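Local coordinates for protein TbpB (Actinobacillus pleuropneumoniae, PDB 3HOL) that probably binds host transferrin as the surface lipoprotein of the bacterial transferrin receptor, serving iron acquisition, at residues Glu18-Glu22 against Leu23-Ala27; Asn131-Asn135 against Asn136-Arg140; Asn142-Asn145 against Asp146-Tyr149; Asp409-Gly413 against Asn414-Ser418. One frame throughout, in Å; residues are numbered along the deposited sequence.

How the contacts relate
The four contacts are all local and follow one another along the chain, none enclosing or crossing another. Contact 1 closes a turn in the loop between strand 7-9 and strand 29-33. Contact 2 folds the end of strand 119-133 against the loop that follows it, and contact 3, adjoining it in sequence with centres about 16 Å apart, tightens a turn further along the same loop before strand 171-178. Both belong to the first, N-terminal beta barrel of TbpB. Contact 4 closes the hairpin of strands 405-411 and 416-421 in the second barrel, on the opposite side of the chain's centre and about 66 Å from contact 2, centre to centre.

Contact 1: residues Glu18-Glu22 against Leu23-Ala27; sequences EQLGE and LMEPA
A type I beta turn running from G21 to M24 reverses the chain in the loop between strands 7-9 and 29-33, and it illustrates how a surface turn can be fastened by one backbone bond and a patch of apolar side chain. The amide of M24 N donates to G21 O over 2.9 Å. CB of M24 packs against the same oxygen, 3.5 Å from G21 O. Beyond CG the methionine bends at both following torsions, and its end leads away from the turn to strands 206-213 and 231-239, where it meets T208 and S233.

One residue before the turn, L20 covers the returning chain. Its CD1 rests 3.7 Å from M24 O and 3.9 Å from P26 CD, the leucine crossing the proline ring at about a right angle, while its CB faces M24 CB at 4.1 Å. E25 folds back toward the leucine because the bend at chi2 (-74°) carries the carboxylate back over L20. A water then joins the two limbs: it accepts from L20 N at 2.9 Å and donates to E25 OE2 at 3.1 Å. Further along, E25 O is bonded to Y30 OH and P26 O to K306 NZ.

The chemistry is therefore divided. The turn itself rests on a single direct hydrogen bond between backbone atoms, the carboxylate of E25 reaches the opposite limb through water, and the side chain of L20 packs against the returning limb by apolar contact.

Contact 2: residues Asn131-Asn135 against Asn136-Arg140; sequences NANLN and NEEGR
R140 reaches back to N131 and grips it end-on with two nitrogens, one for each of two oxygens. NH2 of R140 meets N131 OD1 at 2.6 Å in the carbonyl plane, on a lone pair, while NH1 of R140 bonds to N131 O at 2.9 Å from well above that carbonyl's plane. Both acceptors lie close to the guanidinium plane, so the cation is used at its edge even though the amide of N131 is turned 61° against it. A face of the same guanidinium is covered by N133, whose CB sits 3.6 Å above the plane over its centre. The arginine chain is extended from CG to NE, which lets it span the loop to the strand.

N133 is in turn fixed by an Asx turn: its OD1 accepts from N135 N at 2.9 Å and, weakly, from N135 ND2. A chi1 of -161° sets CG of N133 beside its carbonyl carbon, and the amide packs on E138, ND2 lying 3.5 Å from E138 CG and the amide and carboxylate planes nearly parallel at 15°. The carboxylate finds its charge partner in K218. One step on, E138 N bonds to N135 O at 2.9 Å, bringing the chain round N136 and E137, and a water donates to both N133 O and N135 O and accepts from R140 N.

Two partners beyond the corner also bond the guanidinium directly: Y224 OH at NE and G154 O at NH1. The whole corner sits where strand 119-133 runs out, with backbone bonds linking A132 to V44 of strand 43-44 and N133 to G154 in the following loop.

Contact 3: residues Asn142-Asn145 against Asp146-Tyr149; sequences NYLN and DDYY
L144 O is gripped by two successive backbone amides across the turn. Y148 N points nearly along the C=O axis at 3.0 Å, with a C=O...N angle of 174°, whereas D147 N meets L144 O at 2.9 Å from well above the carbonyl plane. Two donors at such different angles can share the oxygen and pull the chain round N145 and D146.

The bond from Y148 N closes an alpha turn, L144 to Y148, and the bond from D147 N a beta turn within it. This surface feature lies in the loop that joins strands 119-133 and 171-178 in the first of the two TbpB barrels. L144 runs alongside Y148, both pointing the same way, and CD1 of L144 touches the edge of the tyrosine ring at CE2, 4.0 Å away. The ring itself meets H169 at planes about 10° apart. D147 crosses L144 obliquely, its OD2 lying 3.7 Å from both CB and CD2 of the leucine; its other oxygen, OD1, forms a salt bridge with K168. A water spans the opening of the turn, donating to Y148 O at 2.6 Å and to N145 OD1 at 3.2 Å, while N145 O accepts from K165 NZ.

Contact 4: residues Asp409-Gly413 against Asn414-Ser418; sequences DVDFG and NKNLS
V410 and L417 lean across each other at a slant on the buried face of the paired strands, with CG2 of the valine 4.0 Å from CD1 of the leucine. Both also touch L484 of strand 483-492. The other face carries D409 beside S418 and D411 beside N416, the CB atoms of D411 and N416 standing 4.1 Å apart. Two of these polar ends meet lysines: D409 OD1 in a salt bridge with K377, N416 OD1 accepting from K436.

Between these faces the backbones are almost exactly antiparallel: the segments 409-411 and 416-418 run 176° apart, within the hairpin of strands 405-411 and 416-421 in the second barrel. D409 pairs with S418 and D411 with N416 as hydrogen-bonded pairs flanking the non-hydrogen-bonded pair V410 and L417. The shortest of the four bonds is D411 N to N416 O at 2.7 Å, and L417 CA adds a CA-H...O contact to D409 O at 3.4 Å. K415 and N416 both face D411, which makes a G1 beta bulge, and K415 takes the positive phi (64°) that this bulge needs.

D411 swings its carboxylate toward the turn, its CG lying anti to the backbone N (chi1 175°). OD1 of D411 thus receives the amide N414 N at 3.1 Å, from above the carboxylate plane. K415 lays its aliphatic chain beside the turn, CD 3.3 Å from F412 O, and its backbone N gives that oxygen a weak bond. F412 points away from the hairpin's second limb; its ring takes V410 CG1 over its centre, 3.5 Å above the plane, and also meets the ring of F476.

Contact 1: residues Glu18-Glu22 against Leu23-Ala27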
loop_
_atom_site.group_PDB
_atom_site.type_symbol
_atom_site.label_atom_id
_atom_site.label_comp_id
_atom_site.label_asym_id
_atom_site.label_seq_id
_atom_site.Cartn_x
_atom_site.Cartn_y
_atom_site.Cartn_z
ATOM N N GLU A 18 13.550 9.771 -1.166
ATOM C CA GLU A 18 13.911 8.761 -0.188
ATOM C C GLU A 18 14.341 7.518 -0.962
ATOM O O GLU A 18 13.842 7.277 -2.078
ATOM C CB GLU A 18 12.699 8.498 0.711
ATOM C CG GLU A 18 12.591 7.107 1.333
ATOM C CD GLU A 18 11.176 6.833 1.818
ATOM O OE1 GLU A 18 10.969 6.850 3.051
ATOM O OE2 GLU A 18 10.263 6.640 0.969
ATOM N N GLN A 19 15.288 6.769 -0.395
ATOM C CA GLN A 19 15.620 5.432 -0.872
ATOM C C GLN A 19 15.540 4.532 0.373
ATOM O O GLN A 19 16.290 4.697 1.342
ATOM C CB GLN A 19 17.012 5.379 -1.531
ATOM C CG GLN A 19 17.350 4.030 -2.205
ATOM C CD GLN A 19 18.754 3.978 -2.870
ATOM O OE1 GLN A 19 19.616 3.177 -2.480
ATOM N NE2 GLN A 19 18.969 4.825 -3.892
ATOM N N LEU A 20 14.581 3.622 0.368
ATOM C CA LEU A 20 14.477 2.639 1.447
ATOM C C LEU A 20 15.530 1.562 1.225
ATOM O O LEU A 20 15.852 1.220 0.082
ATOM C CB LEU A 20 13.100 2.008 1.431
ATOM C CG LEU A 20 11.931 2.934 1.722
ATOM C CD1 LEU A 20 10.645 2.327 1.136
ATOM C CD2 LEU A 20 11.818 3.159 3.212
ATOM N N GLY A 21 16.057 1.032 2.321
ATOM C CA GLY A 21 17.008 -0.091 2.251
ATOM C C GLY A 21 16.417 -1.278 1.498
ATOM O O GLY A 21 15.166 -1.393 1.335
ATOM N N GLU A 22 17.298 -2.156 1.011
ATOM C CA GLU A 22 16.879 -3.349 0.234
ATOM C C GLU A 22 15.821 -4.219 0.962
ATOM O O GLU A 22 14.982 -4.820 0.315
ATOM C CB GLU A 22 18.094 -4.189 -0.234
ATOM C CG GLU A 22 18.808 -5.047 0.875
ATOM C CD GLU A 22 20.081 -5.786 0.377
ATOM O OE1 GLU A 22 20.526 -5.540 -0.767
ATOM O OE2 GLU A 22 20.649 -6.614 1.132
ATOM N N LEU A 23 15.850 -4.271 2.290
ATOM C CA LEU A 23 14.894 -5.127 3.019
ATOM C C LEU A 23 13.663 -4.339 3.453
ATOM O O LEU A 23 12.781 -4.867 4.160
ATOM C CB LEU A 23 15.550 -5.747 4.259
ATOM C CG LEU A 23 16.620 -6.784 3.985
ATOM C CD1 LEU A 23 17.200 -7.245 5.310
ATOM C CD2 LEU A 23 15.949 -7.930 3.218
ATOM N N MET A 24 13.600 -3.081 3.039
ATOM C CA MET A 24 12.650 -2.165 3.646
ATOM C C MET A 24 11.535 -1.699 2.686
ATOM O O MET A 24 10.769 -0.802 3.024
ATOM C CB MET A 24 13.395 -0.981 4.277
ATOM C CG MET A 24 14.504 -1.403 5.297
ATOM S SD MET A 24 13.803 -2.511 6.565
ATOM C CE MET A 24 13.188 -1.337 7.733
ATOM N N GLU A 25 11.478 -2.277 1.492
ATOM C CA GLU A 25 10.440 -1.933 0.515
ATOM C C GLU A 25 9.100 -2.542 0.943
ATOM O O GLU A 25 9.063 -3.690 1.368
ATOM C CB GLU A 25 10.831 -2.419 -0.897
ATOM C CG GLU A 25 11.994 -1.584 -1.549
ATOM C CD GLU A 25 11.556 -0.181 -2.034
ATOM O OE1 GLU A 25 10.328 0.081 -2.099
ATOM O OE2 GLU A 25 12.440 0.677 -2.350
ATOM N N PRO A 26 7.987 -1.774 0.828
ATOM C CA PRO A 26 6.678 -2.308 1.159
ATOM C C PRO A 26 6.224 -3.299 0.099
ATOM O O PRO A 26 6.594 -3.170 -1.078
ATOM C CB PRO A 26 5.788 -1.047 1.180
ATOM C CG PRO A 26 6.449 -0.155 0.167
ATOM C CD PRO A 26 7.918 -0.346 0.500
ATOM N N ALA A 27 5.459 -4.313 0.502
ATOM C CA ALA A 27 4.844 -5.227 -0.476
ATOM C C ALA A 27 3.612 -5.867 0.146
ATOM O O ALA A 27 3.478 -5.792 1.356
ATOM C CB ALA A 27 5.834 -6.320 -0.836
HETATM O O HOH W 1 12.774 3.737 -1.849
#

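Contact 2: residues Asn131-Asn135 against Asn136-Arg140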
loop_
_atom_site.group_PDB
_atom_site.type_symbol
_atom_site.label_atom_id
_atom_site.label_comp_id
_atom_site.label_asym_id
_atom_site.label_seq_id
_atom_site.Cartn_x
_atom_site.Cartn_y
_atom_site.Cartn_z
ATOM N N ASN A 131 18.759 -19.983 9.940
ATOM C CA ASN A 131 19.614 -20.423 8.850
ATOM C C ASN A 131 20.074 -21.860 9.146
ATOM O O ASN A 131 19.648 -22.439 10.170
ATOM C CB ASN A 131 20.805 -19.462 8.683
ATOM C CG ASN A 131 21.743 -19.472 9.854
ATOM O OD1 ASN A 131 21.411 -19.896 10.960
ATOM N ND2 ASN A 131 22.957 -18.960 9.620
ATOM N N ALA A 132 20.931 -22.411 8.273
ATOM C CA ALA A 132 21.493 -23.764 8.425
ATOM C C ALA A 132 22.992 -23.656 8.711
ATOM O O ALA A 132 23.736 -23.060 7.919
ATOM C CB ALA A 132 21.242 -24.632 7.176
ATOM N N ASN A 133 23.429 -24.220 9.828
ATOM C CA ASN A 133 24.855 -24.134 10.219
ATOM C C ASN A 133 25.335 -25.436 10.773
ATOM O O ASN A 133 25.042 -25.773 11.930
ATOM C CB ASN A 133 25.125 -23.044 11.252
ATOM C CG ASN A 133 26.608 -22.639 11.319
ATOM O OD1 ASN A 133 27.481 -23.434 10.981
ATOM N ND2 ASN A 133 26.886 -21.398 11.794
ATOM N N LEU A 134 26.096 -26.145 9.943
ATOM C CA LEU A 134 26.655 -27.453 10.294
ATOM C C LEU A 134 28.000 -27.376 11.001
ATOM O O LEU A 134 28.523 -28.411 11.446
ATOM C CB LEU A 134 26.829 -28.295 9.032
ATOM C CG LEU A 134 25.708 -29.275 8.691
ATOM C CD1 LEU A 134 25.911 -29.799 7.272
ATOM C CD2 LEU A 134 25.641 -30.416 9.683
ATOM N N ASN A 135 28.567 -26.174 11.086
ATOM C CA ASN A 135 29.870 -26.001 11.723
ATOM C C ASN A 135 29.915 -26.451 13.181
ATOM O O ASN A 135 29.146 -25.961 14.020
ATOM C CB ASN A 135 30.340 -24.561 11.591
ATOM C CG ASN A 135 30.666 -24.202 10.165
ATOM O OD1 ASN A 135 31.475 -24.867 9.511
ATOM N ND2 ASN A 135 30.022 -23.165 9.658
ATOM N N ASN A 136 30.818 -27.397 13.475
ATOM C CA ASN A 136 31.008 -27.885 14.844
ATOM C C ASN A 136 31.204 -26.784 15.858
ATOM O O ASN A 136 30.758 -26.901 16.991
ATOM C CB ASN A 136 32.195 -28.857 14.931
ATOM C CG ASN A 136 31.768 -30.330 14.782
ATOM O OD1 ASN A 136 30.576 -30.644 14.624
ATOM N ND2 ASN A 136 32.751 -31.240 14.833
ATOM N N GLU A 137 31.860 -25.711 15.436
ATOM C CA GLU A 137 32.150 -24.574 16.301
ATOM C C GLU A 137 30.851 -23.910 16.775
ATOM O O GLU A 137 30.773 -23.474 17.926
ATOM C CB GLU A 137 33.019 -23.559 15.537
ATOM C CG GLU A 137 33.773 -22.553 16.395
ATOM C CD GLU A 137 32.860 -21.517 17.073
ATOM O OE1 GLU A 137 31.841 -21.096 16.460
ATOM O OE2 GLU A 137 33.166 -21.135 18.231
ATOM N N GLU A 138 29.841 -23.845 15.892
ATOM C CA GLU A 138 28.601 -23.127 16.192
ATOM C C GLU A 138 27.872 -23.682 17.410
ATOM O O GLU A 138 27.239 -22.924 18.145
ATOM C CB GLU A 138 27.676 -23.088 14.969
ATOM C CG GLU A 138 26.392 -22.247 15.146
ATOM C CD GLU A 138 26.649 -20.756 15.391
ATOM O OE1 GLU A 138 27.785 -20.267 15.202
ATOM O OE2 GLU A 138 25.702 -20.052 15.785
ATOM N N GLY A 139 27.991 -24.990 17.633
ATOM C CA GLY A 139 27.433 -25.641 18.804
ATOM C C GLY A 139 25.913 -25.749 18.843
ATOM O O GLY A 139 25.315 -25.702 19.917
ATOM N N ARG A 140 25.296 -25.930 17.688
ATOM C CA ARG A 140 23.845 -26.127 17.624
ATOM C C ARG A 140 23.489 -27.487 18.202
ATOM O O ARG A 140 24.320 -28.400 18.182
ATOM C CB ARG A 140 23.315 -25.920 16.213
ATOM C CG ARG A 140 23.232 -24.421 15.879
ATOM C CD ARG A 140 22.779 -24.121 14.477
ATOM N NE ARG A 140 22.804 -22.677 14.294
ATOM C CZ ARG A 140 22.202 -22.012 13.317
ATOM N NH1 ARG A 140 21.513 -22.637 12.357
ATOM N NH2 ARG A 140 22.322 -20.689 13.279
HETATM O O HOH W 2 26.187 -26.346 14.577
#

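Contact 3: residues Asn142-Asn145 against Asp146-Tyr149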
loop_
_atom_site.group_PDB
_atom_site.type_symbol
_atom_site.label_atom_id
_atom_site.label_comp_id
_atom_site.label_asym_id
_atom_site.label_seq_id
_atom_site.Cartn_x
_atom_site.Cartn_y
_atom_site.Cartn_z
ATOM N N ASN A 142 22.087 -31.194 19.112
ATOM C CA ASN A 142 21.865 -32.423 18.400
ATOM C C ASN A 142 20.508 -33.071 18.747
ATOM O O ASN A 142 19.739 -33.477 17.849
ATOM C CB ASN A 142 23.025 -33.365 18.734
ATOM C CG ASN A 142 24.188 -33.201 17.800
ATOM O OD1 ASN A 142 24.069 -32.665 16.709
ATOM N ND2 ASN A 142 25.336 -33.689 18.223
ATOM N N TYR A 143 20.215 -33.163 20.040
ATOM C CA TYR A 143 19.071 -33.931 20.512
ATOM C C TYR A 143 18.191 -33.176 21.499
ATOM O O TYR A 143 18.586 -32.950 22.634
ATOM C CB TYR A 143 19.546 -35.269 21.115
ATOM C CG TYR A 143 20.561 -36.011 20.248
ATOM C CD1 TYR A 143 20.219 -36.446 18.971
ATOM C CD2 TYR A 143 21.866 -36.282 20.715
ATOM C CE1 TYR A 143 21.141 -37.167 18.174
ATOM C CE2 TYR A 143 22.816 -36.968 19.903
ATOM C CZ TYR A 143 22.429 -37.424 18.640
ATOM O OH TYR A 143 23.317 -38.084 17.799
ATOM N N LEU A 144 16.983 -32.791 21.068
ATOM C CA LEU A 144 15.997 -32.129 21.963
ATOM C C LEU A 144 14.590 -32.653 21.653
ATOM O O LEU A 144 13.703 -31.940 21.143
ATOM C CB LEU A 144 16.057 -30.600 21.846
ATOM C CG LEU A 144 17.294 -29.851 22.334
ATOM C CD1 LEU A 144 17.345 -28.417 21.754
ATOM C CD2 LEU A 144 17.380 -29.838 23.892
ATOM N N ASN A 145 14.403 -33.932 21.942
ATOM C CA ASN A 145 13.204 -34.650 21.534
ATOM C C ASN A 145 11.937 -34.143 22.239
ATOM O O ASN A 145 10.843 -34.392 21.757
ATOM C CB ASN A 145 13.370 -36.166 21.760
ATOM C CG ASN A 145 14.364 -36.830 20.786
ATOM O OD1 ASN A 145 14.566 -36.402 19.629
ATOM N ND2 ASN A 145 14.955 -37.922 21.248
ATOM N N ASP A 146 12.068 -33.458 23.376
ATOM C CA ASP A 146 10.856 -32.920 24.029
ATOM C C ASP A 146 10.471 -31.557 23.441
ATOM O O ASP A 146 9.343 -31.081 23.660
ATOM C CB ASP A 146 11.028 -32.790 25.534
ATOM C CG ASP A 146 11.429 -34.119 26.202
ATOM O OD1 ASP A 146 11.073 -35.167 25.667
ATOM O OD2 ASP A 146 12.077 -34.081 27.262
ATOM N N ASP A 147 11.405 -30.953 22.698
ATOM C CA ASP A 147 11.231 -29.580 22.147
ATOM C C ASP A 147 10.799 -29.571 20.693
ATOM O O ASP A 147 9.950 -28.737 20.322
ATOM C CB ASP A 147 12.511 -28.748 22.275
ATOM C CG ASP A 147 12.845 -28.417 23.696
ATOM O OD1 ASP A 147 12.187 -27.521 24.252
ATOM O OD2 ASP A 147 13.760 -29.066 24.264
ATOM N N TYR A 148 11.385 -30.461 19.878
ATOM C CA TYR A 148 11.184 -30.451 18.405
ATOM C C TYR A 148 10.932 -31.841 17.807
ATOM O O TYR A 148 11.337 -32.866 18.404
ATOM C CB TYR A 148 12.386 -29.823 17.693
ATOM C CG TYR A 148 12.778 -28.472 18.253
ATOM C CD1 TYR A 148 12.015 -27.332 17.960
ATOM C CD2 TYR A 148 13.909 -28.326 19.067
ATOM C CE1 TYR A 148 12.356 -26.077 18.463
ATOM C CE2 TYR A 148 14.261 -27.041 19.605
ATOM C CZ TYR A 148 13.479 -25.938 19.272
ATOM O OH TYR A 148 13.784 -24.693 19.765
ATOM N N TYR A 149 10.277 -31.863 16.652
ATOM C CA TYR A 149 9.987 -33.115 15.946
ATOM C C TYR A 149 11.134 -33.539 15.022
ATOM O O TYR A 149 10.927 -34.315 14.072
ATOM C CB TYR A 149 8.693 -32.996 15.122
ATOM C CG TYR A 149 7.437 -32.676 15.888
ATOM C CD1 TYR A 149 6.774 -33.649 16.637
ATOM C CD2 TYR A 149 6.868 -31.399 15.805
ATOM C CE1 TYR A 149 5.602 -33.339 17.332
ATOM C CE2 TYR A 149 5.719 -31.079 16.482
ATOM C CZ TYR A 149 5.083 -32.052 17.236
ATOM O OH TYR A 149 3.934 -31.685 17.870
HETATM O O HOH W 3 12.071 -35.347 18.018
#

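Contact 4: residues Asp409-Gly413 against Asn414-Ser418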
loop_
_atom_site.group_PDB
_atom_site.type_symbol
_atom_site.label_atom_id
_atom_site.label_comp_id
_atom_site.label_asym_id
_atom_site.label_seq_id
_atom_site.Cartn_x
_atom_site.Cartn_y
_atom_site.Cartn_z
ATOM N N ASP A 409 -11.683 27.837 -5.299
ATOM C CA ASP A 409 -11.583 28.779 -4.186
ATOM C C ASP A 409 -11.769 27.978 -2.929
ATOM O O ASP A 409 -12.741 27.240 -2.797
ATOM C CB ASP A 409 -12.667 29.851 -4.231
ATOM C CG ASP A 409 -12.608 30.694 -5.486
ATOM O OD1 ASP A 409 -11.636 30.586 -6.259
ATOM O OD2 ASP A 409 -13.565 31.458 -5.699
ATOM N N VAL A 410 -10.816 28.129 -2.017
ATOM C CA VAL A 410 -10.792 27.342 -0.804
ATOM C C VAL A 410 -10.795 28.304 0.376
ATOM O O VAL A 410 -9.915 29.166 0.506
ATOM C CB VAL A 410 -9.534 26.407 -0.753
ATOM C CG1 VAL A 410 -9.360 25.791 0.642
ATOM C CG2 VAL A 410 -9.615 25.334 -1.832
ATOM N N ASP A 411 -11.786 28.127 1.234
ATOM C CA ASP A 411 -11.907 28.933 2.422
ATOM C C ASP A 411 -11.736 27.979 3.608
ATOM O O ASP A 411 -12.693 27.312 4.024
ATOM C CB ASP A 411 -13.279 29.605 2.414
ATOM C CG ASP A 411 -13.557 30.390 3.679
ATOM O OD1 ASP A 411 -12.687 30.375 4.578
ATOM O OD2 ASP A 411 -14.650 31.014 3.771
ATOM N N PHE A 412 -10.515 27.889 4.128
ATOM C CA PHE A 412 -10.256 27.033 5.312
ATOM C C PHE A 412 -11.000 27.487 6.583
ATOM O O PHE A 412 -11.446 26.649 7.396
ATOM C CB PHE A 412 -8.756 26.911 5.587
ATOM C CG PHE A 412 -8.010 26.107 4.547
ATOM C CD1 PHE A 412 -8.285 24.753 4.349
ATOM C CD2 PHE A 412 -7.019 26.697 3.775
ATOM C CE1 PHE A 412 -7.580 24.006 3.392
ATOM C CE2 PHE A 412 -6.322 25.964 2.813
ATOM C CZ PHE A 412 -6.603 24.618 2.620
ATOM N N GLY A 413 -11.122 28.808 6.753
ATOM C CA GLY A 413 -11.843 29.381 7.903
ATOM C C GLY A 413 -13.257 28.858 8.046
ATOM O O GLY A 413 -13.647 28.347 9.116
ATOM N N ASN A 414 -14.025 28.964 6.964
ATOM C CA ASN A 414 -15.409 28.499 6.962
ATOM C C ASN A 414 -15.605 27.073 6.430
ATOM O O ASN A 414 -16.758 26.618 6.286
ATOM C CB ASN A 414 -16.288 29.490 6.199
ATOM C CG ASN A 414 -16.215 30.882 6.793
ATOM O OD1 ASN A 414 -15.636 31.804 6.200
ATOM N ND2 ASN A 414 -16.745 31.025 7.995
ATOM N N LYS A 415 -14.494 26.381 6.151
ATOM C CA LYS A 415 -14.531 24.971 5.730
ATOM C C LYS A 415 -15.251 24.802 4.379
ATOM O O LYS A 415 -16.037 23.883 4.195
ATOM C CB LYS A 415 -15.205 24.091 6.806
ATOM C CG LYS A 415 -14.281 23.380 7.793
ATOM C CD LYS A 415 -13.469 24.352 8.635
ATOM C CE LYS A 415 -12.529 23.634 9.613
ATOM N NZ LYS A 415 -11.837 24.697 10.386
ATOM N N ASN A 416 -14.976 25.701 3.446
ATOM C CA ASN A 416 -15.704 25.730 2.173
ATOM C C ASN A 416 -14.788 25.629 1.001
ATOM O O ASN A 416 -13.688 26.190 1.007
ATOM C CB ASN A 416 -16.482 27.045 2.014
ATOM C CG ASN A 416 -17.750 27.087 2.833
ATOM O OD1 ASN A 416 -18.410 26.067 3.052
ATOM N ND2 ASN A 416 -18.112 28.284 3.276
ATOM N N LEU A 417 -15.262 24.944 -0.031
ATOM C CA LEU A 417 -14.514 24.804 -1.265
ATOM C C LEU A 417 -15.508 24.852 -2.388
ATOM O O LEU A 417 -16.568 24.231 -2.296
ATOM C CB LEU A 417 -13.741 23.452 -1.319
ATOM C CG LEU A 417 -12.964 23.020 -2.592
ATOM C CD1 LEU A 417 -11.821 22.082 -2.243
ATOM C CD2 LEU A 417 -13.811 22.381 -3.698
ATOM N N SER A 418 -15.153 25.572 -3.452
ATOM C CA SER A 418 -15.880 25.487 -4.720
ATOM C C SER A 418 -14.917 25.423 -5.903
ATOM O O SER A 418 -13.745 25.797 -5.795
ATOM C CB SER A 418 -16.835 26.673 -4.848
ATOM O OG SER A 418 -16.109 27.878 -4.904
#